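Local coordinates for protein kcn28 (Kitasatospora, PDB 6J31) that is a two-domain protein of the GT-B clan, related to erythromycin biosynthesis protein CIII, that binds (2E,2'E)-3,3'-(1,2-phenylene)di(prop-2-enoic acid), at residues 34-38 with 96-100; 111-115 with 177-183; 189-193 with 376-380; 254-260 with 277-281. All coordinates share one frame; numbering follows the deposited sequence.

Contact 1: residues 34-38 with 96-100; sequences RVTYA and YEEDR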
loop_
_atom_site.group_PDB
_atom_site.type_symbol
_atom_site.label_atom_id
_atom_site.label_comp_id
_atom_site.label_asym_id
_atom_site.label_seq_id
_atom_site.Cartn_x
_atom_site.Cartn_y
_atom_site.Cartn_z
ATOM N N ARG A 34 -20.517 -3.674 15.549
ATOM C CA ARG A 34 -20.811 -2.339 15.045
ATOM C C ARG A 34 -19.486 -1.674 14.698
ATOM O O ARG A 34 -18.675 -1.390 15.586
ATOM C CB ARG A 34 -21.585 -1.508 16.062
ATOM C CG ARG A 34 -21.834 -0.103 15.550
ATOM C CD ARG A 34 -22.215 0.866 16.647
ATOM N NE ARG A 34 -22.365 2.216 16.117
ATOM C CZ ARG A 34 -22.198 3.315 16.839
ATOM N NH1 ARG A 34 -21.905 3.218 18.129
ATOM N NH2 ARG A 34 -22.343 4.506 16.280
ATOM N N VAL A 35 -19.263 -1.434 13.411
ATOM C CA VAL A 35 -18.021 -0.859 12.916
ATOM C C VAL A 35 -18.323 0.521 12.350
ATOM O O VAL A 35 -19.181 0.668 11.470
ATOM C CB VAL A 35 -17.359 -1.755 11.858
ATOM C CG1 VAL A 35 -16.016 -1.174 11.441
ATOM C CG2 VAL A 35 -17.191 -3.159 12.397
ATOM N N THR A 36 -17.645 1.534 12.876
ATOM C CA THR A 36 -17.673 2.867 12.295
ATOM C C THR A 36 -16.340 3.113 11.603
ATOM O O THR A 36 -15.298 2.621 12.048
ATOM C CB THR A 36 -17.939 3.950 13.348
ATOM O OG1 THR A 36 -16.961 3.879 14.391
ATOM C CG2 THR A 36 -19.335 3.762 13.945
ATOM N N TYR A 37 -16.382 3.838 10.490
ATOM C CA TYR A 37 -15.204 4.065 9.661
ATOM C C TYR A 37 -15.095 5.562 9.395
ATOM O O TYR A 37 -15.898 6.124 8.644
ATOM C CB TYR A 37 -15.301 3.262 8.361
ATOM C CG TYR A 37 -14.017 3.138 7.573
ATOM C CD1 TYR A 37 -12.986 4.064 7.709
ATOM C CD2 TYR A 37 -13.830 2.081 6.695
ATOM C CE1 TYR A 37 -11.819 3.943 6.986
ATOM C CE2 TYR A 37 -12.664 1.953 5.969
ATOM C CZ TYR A 37 -11.663 2.885 6.119
ATOM O OH TYR A 37 -10.499 2.754 5.397
ATOM N N ALA A 38 -14.096 6.195 10.001
ATOM C CA ALA A 38 -13.859 7.621 9.834
ATOM C C ALA A 38 -12.907 7.842 8.668
ATOM O O ALA A 38 -11.793 7.308 8.660
ATOM C CB ALA A 38 -13.292 8.232 11.114
ATOM N N TYR A 96 -16.736 11.128 18.137
ATOM C CA TYR A 96 -16.785 9.972 19.025
ATOM C C TYR A 96 -16.949 10.324 20.498
ATOM O O TYR A 96 -17.003 9.409 21.326
ATOM C CB TYR A 96 -15.520 9.124 18.847
ATOM C CG TYR A 96 -15.492 8.328 17.563
ATOM C CD1 TYR A 96 -16.261 7.180 17.419
ATOM C CD2 TYR A 96 -14.708 8.732 16.491
ATOM C CE1 TYR A 96 -16.238 6.449 16.249
ATOM C CE2 TYR A 96 -14.681 8.011 15.317
ATOM C CZ TYR A 96 -15.447 6.869 15.199
ATOM O OH TYR A 96 -15.423 6.147 14.027
ATOM N N GLU A 97 -17.080 11.610 20.839
ATOM C CA GLU A 97 -17.101 12.024 22.242
ATOM C C GLU A 97 -18.197 11.315 23.023
ATOM O O GLU A 97 -17.974 10.857 24.150
ATOM C CB GLU A 97 -17.298 13.536 22.334
ATOM C CG GLU A 97 -17.487 14.061 23.746
ATOM C CD GLU A 97 -16.227 13.964 24.581
ATOM O OE1 GLU A 97 -15.164 14.419 24.108
ATOM O OE2 GLU A 97 -16.304 13.448 25.716
ATOM N N GLU A 98 -19.386 11.220 22.439
ATOM C CA GLU A 98 -20.551 10.638 23.081
ATOM C C GLU A 98 -20.823 9.219 22.598
ATOM O O GLU A 98 -21.842 8.632 22.972
ATOM C CB GLU A 98 -21.768 11.519 22.786
ATOM C CG GLU A 98 -21.584 13.002 23.125
ATOM C CD GLU A 98 -22.124 13.407 24.479
ATOM O OE1 GLU A 98 -21.368 13.361 25.473
ATOM O OE2 GLU A 98 -23.311 13.793 24.536
ATOM N N ASP A 99 -19.954 8.673 21.752
ATOM C CA ASP A 99 -20.135 7.357 21.145
ATOM C C ASP A 99 -18.794 6.631 21.095
ATOM O O ASP A 99 -18.352 6.160 20.046
ATOM C CB ASP A 99 -20.737 7.501 19.747
ATOM C CG ASP A 99 -21.474 6.260 19.293
ATOM O OD1 ASP A 99 -21.633 5.324 20.103
ATOM O OD2 ASP A 99 -21.894 6.220 18.119
ATOM N N ARG A 100 -18.129 6.540 22.240
ATOM C CA ARG A 100 -16.752 6.069 22.255
ATOM C C ARG A 100 -16.676 4.581 21.917
ATOM O O ARG A 100 -17.463 3.781 22.430
ATOM C CB ARG A 100 -16.119 6.343 23.613
ATOM C CG ARG A 100 -16.124 7.816 23.964
ATOM C CD ARG A 100 -15.403 8.077 25.263
ATOM N NE ARG A 100 -15.353 9.500 25.574
ATOM C CZ ARG A 100 -14.627 10.018 26.555
ATOM N NH1 ARG A 100 -13.879 9.229 27.313
ATOM N NH2 ARG A 100 -14.641 11.325 26.774
#
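The hydroxyl OG1 of T36 is gripped by two groups: the phenol OH of Y96, 2.8 Å from OG1, and the imidazole NE2 of H6 on the neighbouring strand. T36 sits in strand 34-39 of the parallel N-terminal sheet of this GT-B protein, and Y96 at the end of helix 74-96, where a type I turn from Y96 to D99 leads the chain out of the helix and on toward strand 103-107. The contact thus joins a sheet strand to the end of a long helix. With OG1 between the backbone N and the carbonyl carbon (chi1 57°), the threonine presents its oxygen at the edge of the Y96 ring, in the ring plane. OG1 also lies 3.3 Å from CE1 of Y96. At the same end of the ring A38 adds a loose apolar touch, while V55 and A8 of the adjacent strands border the tyrosine and F104 meets it edge-to-face.

At the start of the strand, R34 stretches out an extended chain to clasp D99 end-on. NH1 bonds OD1 at 2.9 Å and NH2 bonds OD2 at 2.6 Å, both on the syn sides of the carboxylate. The planes are 25° apart: both oxygens stay in the guanidinium plane, while the two nitrogens sit somewhat out of the carboxylate plane. The salt bridge spans from the strand to the last residue of the turn, which is closed by D99 N bonding Y96 O at 3.1 Å. A third, weak bond bends from NH1 of R34 to OD2 of D99, 3.0 Å away.

Contact 2: residues 111-115 with 177-183; sequences YPARV and DLVNLPE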
loop_
_atom_site.group_PDB
_atom_site.type_symbol
_atom_site.label_atom_id
_atom_site.label_comp_id
_atom_site.label_asym_id
_atom_site.label_seq_id
_atom_site.Cartn_x
_atom_site.Cartn_y
_atom_site.Cartn_z
ATOM N N TYR A 111 -2.782 8.187 12.703
ATOM C CA TYR A 111 -2.261 8.112 14.062
ATOM C C TYR A 111 -2.885 9.116 15.038
ATOM O O TYR A 111 -2.784 8.889 16.249
ATOM C CB TYR A 111 -0.734 8.275 14.054
ATOM C CG TYR A 111 -0.259 9.538 13.386
ATOM C CD1 TYR A 111 -0.081 10.711 14.114
ATOM C CD2 TYR A 111 0.000 9.566 12.022
ATOM C CE1 TYR A 111 0.350 11.879 13.497
ATOM C CE2 TYR A 111 0.427 10.722 11.399
ATOM C CZ TYR A 111 0.598 11.874 12.137
ATOM O OH TYR A 111 1.018 13.015 11.499
ATOM N N PRO A 112 -3.516 10.223 14.612
ATOM C CA PRO A 112 -4.275 11.013 15.599
ATOM C C PRO A 112 -5.335 10.201 16.320
ATOM O O PRO A 112 -5.690 10.540 17.456
ATOM C CB PRO A 112 -4.897 12.135 14.755
ATOM C CG PRO A 112 -3.902 12.359 13.696
ATOM C CD PRO A 112 -3.400 10.975 13.341
ATOM N N ALA A 113 -5.828 9.120 15.711
ATOM C CA ALA A 113 -6.748 8.240 16.418
ATOM C C ALA A 113 -6.088 7.608 17.636
ATOM O O ALA A 113 -6.755 7.388 18.653
ATOM C CB ALA A 113 -7.279 7.161 15.472
ATOM N N ARG A 114 -4.786 7.315 17.563
ATOM C CA ARG A 114 -4.098 6.788 18.738
ATOM C C ARG A 114 -4.024 7.829 19.848
ATOM O O ARG A 114 -4.218 7.500 21.026
ATOM C CB ARG A 114 -2.694 6.316 18.374
ATOM C CG ARG A 114 -1.895 5.834 19.568
ATOM C CD ARG A 114 -0.455 5.529 19.194
ATOM N NE ARG A 114 0.283 4.972 20.323
ATOM C CZ ARG A 114 1.591 4.731 20.329
ATOM N NH1 ARG A 114 2.335 5.011 19.268
ATOM N NH2 ARG A 114 2.155 4.210 21.407
ATOM N N VAL A 115 -3.767 9.091 19.490
ATOM C CA VAL A 115 -3.761 10.157 20.489
ATOM C C VAL A 115 -5.110 10.218 21.180
ATOM O O VAL A 115 -5.198 10.324 22.410
ATOM C CB VAL A 115 -3.403 11.504 19.834
ATOM C CG1 VAL A 115 -3.514 12.642 20.850
ATOM C CG2 VAL A 115 -2.013 11.456 19.212
ATOM N N ASP A 177 7.892 7.806 17.937
ATOM C CA ASP A 177 7.304 6.605 18.525
ATOM C C ASP A 177 5.800 6.561 18.283
ATOM O O ASP A 177 5.267 5.562 17.787
ATOM C CB ASP A 177 7.631 6.547 20.013
ATOM C CG ASP A 177 9.065 6.146 20.270
ATOM O OD1 ASP A 177 9.811 5.932 19.287
ATOM O OD2 ASP A 177 9.447 6.047 21.454
ATOM N N LEU A 178 5.095 7.619 18.665
ATOM C CA LEU A 178 3.787 7.872 18.086
ATOM C C LEU A 178 3.977 7.936 16.579
ATOM O O LEU A 178 4.898 8.603 16.112
ATOM C CB LEU A 178 3.231 9.189 18.637
ATOM C CG LEU A 178 1.832 9.771 18.387
ATOM C CD1 LEU A 178 1.716 10.394 17.020
ATOM C CD2 LEU A 178 0.724 8.767 18.605
ATOM N N VAL A 179 3.159 7.183 15.836
ATOM C CA VAL A 179 3.217 7.002 14.375
ATOM C C VAL A 179 3.923 5.697 14.021
ATOM O O VAL A 179 3.321 4.811 13.406
ATOM C CB VAL A 179 3.892 8.158 13.599
ATOM C CG1 VAL A 179 4.062 7.779 12.125
ATOM C CG2 VAL A 179 3.120 9.458 13.726
ATOM N N ASN A 180 5.208 5.573 14.369
ATOM C CA ASN A 180 6.018 4.458 13.886
ATOM C C ASN A 180 6.357 3.411 14.945
ATOM O O ASN A 180 6.962 2.388 14.606
ATOM C CB ASN A 180 7.305 4.974 13.231
ATOM C CG ASN A 180 7.049 5.584 11.863
ATOM O OD1 ASN A 180 6.127 5.174 11.159
ATOM N ND2 ASN A 180 7.875 6.546 11.472
ATOM N N LEU A 181 5.967 3.615 16.202
ATOM C CA LEU A 181 6.070 2.592 17.245
ATOM C C LEU A 181 4.699 2.408 17.893
ATOM O O LEU A 181 4.496 2.756 19.061
ATOM C CB LEU A 181 7.119 2.977 18.288
ATOM C CG LEU A 181 7.460 1.923 19.343
ATOM C CD1 LEU A 181 8.338 0.837 18.746
ATOM C CD2 LEU A 181 8.104 2.554 20.580
ATOM N N PRO A 182 3.743 1.833 17.165
ATOM C CA PRO A 182 2.392 1.672 17.717
ATOM C C PRO A 182 2.368 0.689 18.878
ATOM O O PRO A 182 3.263 -0.136 19.051
ATOM C CB PRO A 182 1.591 1.134 16.526
ATOM C CG PRO A 182 2.606 0.439 15.686
ATOM C CD PRO A 182 3.856 1.259 15.813
ATOM N N GLU A 183 1.319 0.798 19.692
ATOM C CA GLU A 183 1.128 -0.159 20.780
ATOM C C GLU A 183 0.917 -1.566 20.237
ATOM O O GLU A 183 1.499 -2.536 20.735
ATOM C CB GLU A 183 -0.060 0.256 21.644
ATOM C CG GLU A 183 -0.292 -0.634 22.857
ATOM C CD GLU A 183 0.509 -0.205 24.075
ATOM O OE1 GLU A 183 0.488 0.999 24.401
ATOM O OE2 GLU A 183 1.142 -1.072 24.717
HETATM O O HOH W 1 -0.602 3.933 23.013
#
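The Y111 ring has the methyl CG2 of V179 over the centre of one face, in a CH-pi contact 3.4 Å from the ring centroid, and CD of P112 toward the rim of the opposite face. CD1 of L178 presses obliquely against CD1 of the same ring. The R114 guanidinium carries E183 N and the P182 carbonyl carbon over one face, while D177 O and a water lie at its edge in plane. L178 bridges the two groups, its other methyl, CD2, packing 3.5 Å from CD of R114.

Helix 112-120, following strand 103-107 of the N-terminal parallel sheet, thus packs on the turn before strand 185-187. R114, fully extended with CG anti to the backbone N (chi1 177°), runs past L178 to the turn 177-181. There NH1 reaches D177 O at 3.3 Å and L181 O at 3.1 Å. NE bonds the water at 3.0 Å, which links weakly to the carboxylate of E183, itself out of direct contact. Y111 and V179 also pack on a modified side chain of the bound peptide, and ND2 of N180 hydrogen-bonds its backbone. The two carbonyls probably offset part of the buried charge of R114, though both bonds are weak and bent.

Contact 3: residues 189-193 with 376-380; sequences VPRFL and ELRAH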
loop_
_atom_site.group_PDB
_atom_site.type_symbol
_atom_site.label_atom_id
_atom_site.label_comp_id
_atom_site.label_asym_id
_atom_site.label_seq_id
_atom_site.Cartn_x
_atom_site.Cartn_y
_atom_site.Cartn_z
ATOM N N VAL A 189 1.366 -7.199 5.229
ATOM C CA VAL A 189 2.290 -7.764 4.247
ATOM C C VAL A 189 2.879 -9.039 4.834
ATOM O O VAL A 189 2.906 -9.218 6.061
ATOM C CB VAL A 189 3.411 -6.763 3.865
ATOM C CG1 VAL A 189 2.840 -5.402 3.490
ATOM C CG2 VAL A 189 4.405 -6.614 4.996
ATOM N N PRO A 190 3.320 -9.968 3.986
ATOM C CA PRO A 190 4.041 -11.140 4.496
ATOM C C PRO A 190 5.422 -10.745 4.997
ATOM O O PRO A 190 5.977 -9.716 4.610
ATOM C CB PRO A 190 4.138 -12.063 3.278
ATOM C CG PRO A 190 4.025 -11.148 2.103
ATOM C CD PRO A 190 3.120 -10.030 2.529
ATOM N N ARG A 191 5.985 -11.591 5.865
ATOM C CA ARG A 191 7.290 -11.272 6.436
ATOM C C ARG A 191 8.368 -11.191 5.360
ATOM O O ARG A 191 9.327 -10.426 5.505
ATOM C CB ARG A 191 7.668 -12.285 7.528
ATOM C CG ARG A 191 8.288 -13.591 7.028
ATOM C CD ARG A 191 8.755 -14.539 8.154
ATOM N NE ARG A 191 7.779 -14.707 9.231
ATOM C CZ ARG A 191 7.807 -14.045 10.383
ATOM N NH1 ARG A 191 8.768 -13.158 10.625
ATOM N NH2 ARG A 191 6.870 -14.266 11.295
ATOM N N PHE A 192 8.223 -11.940 4.262
ATOM C CA PHE A 192 9.245 -11.888 3.222
ATOM C C PHE A 192 9.192 -10.607 2.392
ATOM O O PHE A 192 10.069 -10.413 1.543
ATOM C CB PHE A 192 9.170 -13.124 2.311
ATOM C CG PHE A 192 7.878 -13.277 1.549
ATOM C CD1 PHE A 192 7.608 -12.493 0.436
ATOM C CD2 PHE A 192 6.957 -14.243 1.915
ATOM C CE1 PHE A 192 6.427 -12.645 -0.270
ATOM C CE2 PHE A 192 5.774 -14.401 1.210
ATOM C CZ PHE A 192 5.509 -13.601 0.117
ATOM N N LEU A 193 8.188 -9.749 2.595
ATOM C CA LEU A 193 8.146 -8.424 1.983
ATOM C C LEU A 193 8.481 -7.313 2.971
ATOM O O LEU A 193 8.371 -6.134 2.621
ATOM C CB LEU A 193 6.771 -8.159 1.361
ATOM C CG LEU A 193 6.409 -8.972 0.117
ATOM C CD1 LEU A 193 5.090 -8.506 -0.501
ATOM C CD2 LEU A 193 7.545 -8.920 -0.903
ATOM N N GLU A 376 3.648 -19.626 0.934
ATOM C CA GLU A 376 4.115 -18.820 2.053
ATOM C C GLU A 376 3.194 -17.637 2.297
ATOM O O GLU A 376 2.974 -17.248 3.449
ATOM C CB GLU A 376 5.535 -18.316 1.802
ATOM C CG GLU A 376 6.619 -19.312 2.130
ATOM C CD GLU A 376 7.994 -18.734 1.900
ATOM O OE1 GLU A 376 8.343 -17.752 2.588
ATOM O OE2 GLU A 376 8.721 -19.258 1.034
ATOM N N LEU A 377 2.641 -17.065 1.226
ATOM C CA LEU A 377 1.847 -15.852 1.354
ATOM C C LEU A 377 0.605 -16.097 2.208
ATOM O O LEU A 377 0.340 -15.355 3.161
ATOM C CB LEU A 377 1.478 -15.334 -0.036
ATOM C CG LEU A 377 1.507 -13.817 -0.258
ATOM C CD1 LEU A 377 0.695 -13.373 -1.467
ATOM C CD2 LEU A 377 1.079 -13.081 0.962
ATOM N N ARG A 378 -0.169 -17.140 1.890
ATOM C CA ARG A 378 -1.417 -17.360 2.614
ATOM C C ARG A 378 -1.176 -17.755 4.068
ATOM O O ARG A 378 -2.050 -17.530 4.914
ATOM C CB ARG A 378 -2.279 -18.427 1.923
ATOM C CG ARG A 378 -2.117 -19.860 2.453
ATOM C CD ARG A 378 -1.141 -20.697 1.648
ATOM N NE ARG A 378 -1.595 -20.940 0.283
ATOM C CZ ARG A 378 -1.869 -22.142 -0.217
ATOM N NH1 ARG A 378 -1.771 -23.227 0.543
ATOM N NH2 ARG A 378 -2.266 -22.256 -1.478
ATOM N N ALA A 379 -0.008 -18.321 4.377
ATOM C CA ALA A 379 0.282 -18.881 5.691
ATOM C C ALA A 379 0.413 -17.833 6.788
ATOM O O ALA A 379 0.597 -18.209 7.951
ATOM C CB ALA A 379 1.563 -19.711 5.626
ATOM N N HIS A 380 0.329 -16.544 6.464
ATOM C CA HIS A 380 0.461 -15.501 7.472
ATOM C C HIS A 380 -0.830 -15.241 8.242
ATOM O O HIS A 380 -0.800 -14.503 9.234
ATOM C CB HIS A 380 0.964 -14.214 6.821
ATOM C CG HIS A 380 2.450 -14.188 6.633
ATOM N ND1 HIS A 380 3.069 -14.768 5.548
ATOM C CD2 HIS A 380 3.438 -13.668 7.396
ATOM C CE1 HIS A 380 4.375 -14.603 5.648
ATOM N NE2 HIS A 380 4.625 -13.938 6.762
#
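H380 turns its CG beside the backbone N (chi1 -82°), which lays its imidazole over P190, and F192, with CG between the backbone N and the carbonyl carbon (chi1 62°), swings its ring toward L377. The contact joins the loop after strand 185-187 of the N-terminal sheet to the end of helix 364-378, near where this GT-B chain returns to the N-terminal domain. CA of P190 stands over the centre of the H380 imidazole, 3.7 Å from its centroid in a CH-pi contact.

The proline ring touches two further side chains: its CG lies over one face of the F192 ring, toward the rim, and 3.7 Å from CD2 of L377. F192 meets the helix with the far end of its ring, CZ being 4.0 Å from CG of L377. R191 passes the imidazole at its edge, with CG in the ring plane, before its guanidinium forms a salt bridge with E202. F207 of the last sheet strand touches both R191 and H380. The imidazole, just past the helix end, is tied back to it by a long bond from ND1 of H380 to E376 O (3.3 Å), the donor tilted from the carbonyl plane.

Contact 4: residues 254-260 with 277-281; sequences AALPDWH and LPPNV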
loop_
_atom_site.group_PDB
_atom_site.type_symbol
_atom_site.label_atom_id
_atom_site.label_comp_id
_atom_site.label_asym_id
_atom_site.label_seq_id
_atom_site.Cartn_x
_atom_site.Cartn_y
_atom_site.Cartn_z
ATOM N N ALA A 254 5.926 -4.887 -29.984
ATOM C CA ALA A 254 5.956 -4.888 -31.443
ATOM C C ALA A 254 7.346 -5.279 -31.913
ATOM O O ALA A 254 8.300 -4.540 -31.660
ATOM C CB ALA A 254 5.578 -3.520 -32.002
ATOM N N ALA A 255 7.452 -6.440 -32.570
ATOM C CA ALA A 255 8.678 -7.181 -32.882
ATOM C C ALA A 255 8.792 -8.350 -31.920
ATOM O O ALA A 255 9.760 -9.115 -31.968
ATOM C CB ALA A 255 9.953 -6.330 -32.845
ATOM N N LEU A 256 7.782 -8.508 -31.068
ATOM C CA LEU A 256 7.689 -9.628 -30.134
ATOM C C LEU A 256 6.396 -10.404 -30.374
ATOM O O LEU A 256 5.564 -10.534 -29.468
ATOM C CB LEU A 256 7.769 -9.142 -28.689
ATOM C CG LEU A 256 8.491 -10.070 -27.708
ATOM C CD1 LEU A 256 9.659 -10.783 -28.377
ATOM C CD2 LEU A 256 8.956 -9.306 -26.477
ATOM N N PRO A 257 6.182 -10.910 -31.591
ATOM C CA PRO A 257 4.962 -11.672 -31.854
ATOM C C PRO A 257 4.928 -12.891 -30.949
ATOM O O PRO A 257 5.944 -13.285 -30.369
ATOM C CB PRO A 257 5.089 -12.067 -33.332
ATOM C CG PRO A 257 6.138 -11.157 -33.884
ATOM C CD PRO A 257 7.082 -10.951 -32.753
ATOM N N ASP A 258 3.728 -13.455 -30.810
ATOM C CA ASP A 258 3.408 -14.587 -29.944
ATOM C C ASP A 258 3.173 -14.049 -28.539
ATOM O O ASP A 258 2.606 -14.736 -27.684
ATOM C CB ASP A 258 4.512 -15.652 -29.941
ATOM C CG ASP A 258 4.835 -16.156 -31.328
ATOM O OD1 ASP A 258 3.932 -16.133 -32.189
ATOM O OD2 ASP A 258 5.994 -16.565 -31.557
ATOM N N TRP A 259 3.595 -12.810 -28.307
ATOM C CA TRP A 259 3.340 -12.097 -27.067
ATOM C C TRP A 259 2.210 -11.112 -27.311
ATOM O O TRP A 259 2.116 -10.523 -28.392
ATOM C CB TRP A 259 4.579 -11.337 -26.583
ATOM C CG TRP A 259 5.543 -12.127 -25.759
ATOM C CD1 TRP A 259 6.503 -12.980 -26.213
ATOM C CD2 TRP A 259 5.657 -12.114 -24.332
ATOM N NE1 TRP A 259 7.201 -13.511 -25.156
ATOM C CE2 TRP A 259 6.701 -12.995 -23.990
ATOM C CE3 TRP A 259 4.974 -11.450 -23.310
ATOM C CZ2 TRP A 259 7.078 -13.226 -22.669
ATOM C CZ3 TRP A 259 5.348 -11.681 -22.002
ATOM C CH2 TRP A 259 6.390 -12.562 -21.692
ATOM N N HIS A 260 1.349 -10.936 -26.315
ATOM C CA HIS A 260 0.336 -9.893 -26.360
ATOM C C HIS A 260 0.549 -8.953 -25.188
ATOM O O HIS A 260 0.629 -9.395 -24.036
ATOM C CB HIS A 260 -1.085 -10.452 -26.334
ATOM C CG HIS A 260 -2.130 -9.407 -26.570
ATOM N ND1 HIS A 260 -2.431 -8.928 -27.827
ATOM C CD2 HIS A 260 -2.922 -8.725 -25.709
ATOM C CE1 HIS A 260 -3.375 -8.009 -27.731
ATOM N NE2 HIS A 260 -3.690 -7.867 -26.457
ATOM N N LEU A 277 -2.143 1.322 -33.258
ATOM C CA LEU A 277 -1.162 0.527 -32.530
ATOM C C LEU A 277 -0.828 -0.741 -33.303
ATOM O O LEU A 277 -1.603 -1.159 -34.172
ATOM C CB LEU A 277 -1.686 0.209 -31.129
ATOM C CG LEU A 277 -1.622 1.425 -30.207
ATOM C CD1 LEU A 277 -2.622 1.240 -29.096
ATOM C CD2 LEU A 277 -0.225 1.666 -29.655
ATOM N N PRO A 278 0.322 -1.362 -33.047
ATOM C CA PRO A 278 0.566 -2.674 -33.621
ATOM C C PRO A 278 -0.525 -3.631 -33.202
ATOM O O PRO A 278 -1.138 -3.471 -32.129
ATOM C CB PRO A 278 1.922 -3.074 -33.021
ATOM C CG PRO A 278 2.575 -1.786 -32.690
ATOM C CD PRO A 278 1.458 -0.906 -32.228
ATOM N N PRO A 279 -0.807 -4.653 -34.008
ATOM C CA PRO A 279 -1.758 -5.675 -33.548
ATOM C C PRO A 279 -1.341 -6.342 -32.256
ATOM O O PRO A 279 -2.175 -6.987 -31.616
ATOM C CB PRO A 279 -1.765 -6.690 -34.688
ATOM C CG PRO A 279 -0.419 -6.524 -35.330
ATOM C CD PRO A 279 -0.137 -5.049 -35.258
ATOM N N ASN A 280 -0.083 -6.227 -31.850
ATOM C CA ASN A 280 0.323 -6.820 -30.586
ATOM C C ASN A 280 -0.267 -6.090 -29.377
ATOM O O ASN A 280 -0.626 -6.723 -28.381
ATOM C CB ASN A 280 1.848 -6.855 -30.501
ATOM C CG ASN A 280 2.341 -8.249 -30.526
ATOM O OD1 ASN A 280 1.576 -9.147 -30.866
ATOM N ND2 ASN A 280 3.596 -8.466 -30.148
ATOM N N VAL A 281 -0.382 -4.764 -29.435
ATOM C CA VAL A 281 -0.630 -3.950 -28.249
ATOM C C VAL A 281 -2.108 -3.595 -28.148
ATOM O O VAL A 281 -2.754 -3.274 -29.153
ATOM C CB VAL A 281 0.243 -2.682 -28.287
ATOM C CG1 VAL A 281 0.071 -1.862 -26.999
ATOM C CG2 VAL A 281 1.681 -3.073 -28.517
#
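N280 turns its amide toward the carbonyls of L256 and W259, while its own backbone carbonyl sits over a face of the H260 imidazole. ND2 donates a weak, bent bond to L256 O at 2.9 Å and a further bond to F253 O at the end of helix 243-253. The amide takes this place with chi1 at -113°, away from a staggered position. H260, with CG anti to the backbone N (chi1 -172°), turns that ring face to N280 O, which is 2.9 Å from ND1. The angle is too poor for a hydrogen bond; the ring's polar partner is E282, bonded through NE2.

Apart from the amide, CB of A254 rests on CG of P278 at 3.5 Å. The segments lie at the start of two neighbouring strands, 259-264 and 281-284, in the parallel sheet of the C-terminal domain, and each includes a beta turn. L256 O closes the type II turn by accepting W259 N at 3.2 Å as well as the asparagine amide. W259 O, by contrast, lies 2.9 Å from OD1 of N280, two acceptors facing each other, so the bonds made by ND2 are probably bought at some electrostatic cost.

How the contacts relate
From the N terminus, contact 1 closes a loop from strand 34-39 through helix 74-96, tying the end of that helix to the sheet. Contact 2 follows, closing a second loop from helix 112-120 to helix 177-180; its nearest atoms are about 7 Å from those of contact 1, and both belong to the N-terminal domain. Contact 3 spans far more chain, bringing residues 189-193 against the end of helix 364-378, and so links the domains. Contact 4 lies within that span as a short loop between parallel neighbouring strands, 259-264 and 281-284, at the edge of the C-terminal sheet. No two cross. Contacts 1 and 4 have centres about 53 Å apart, on opposite sides of the chain's centre.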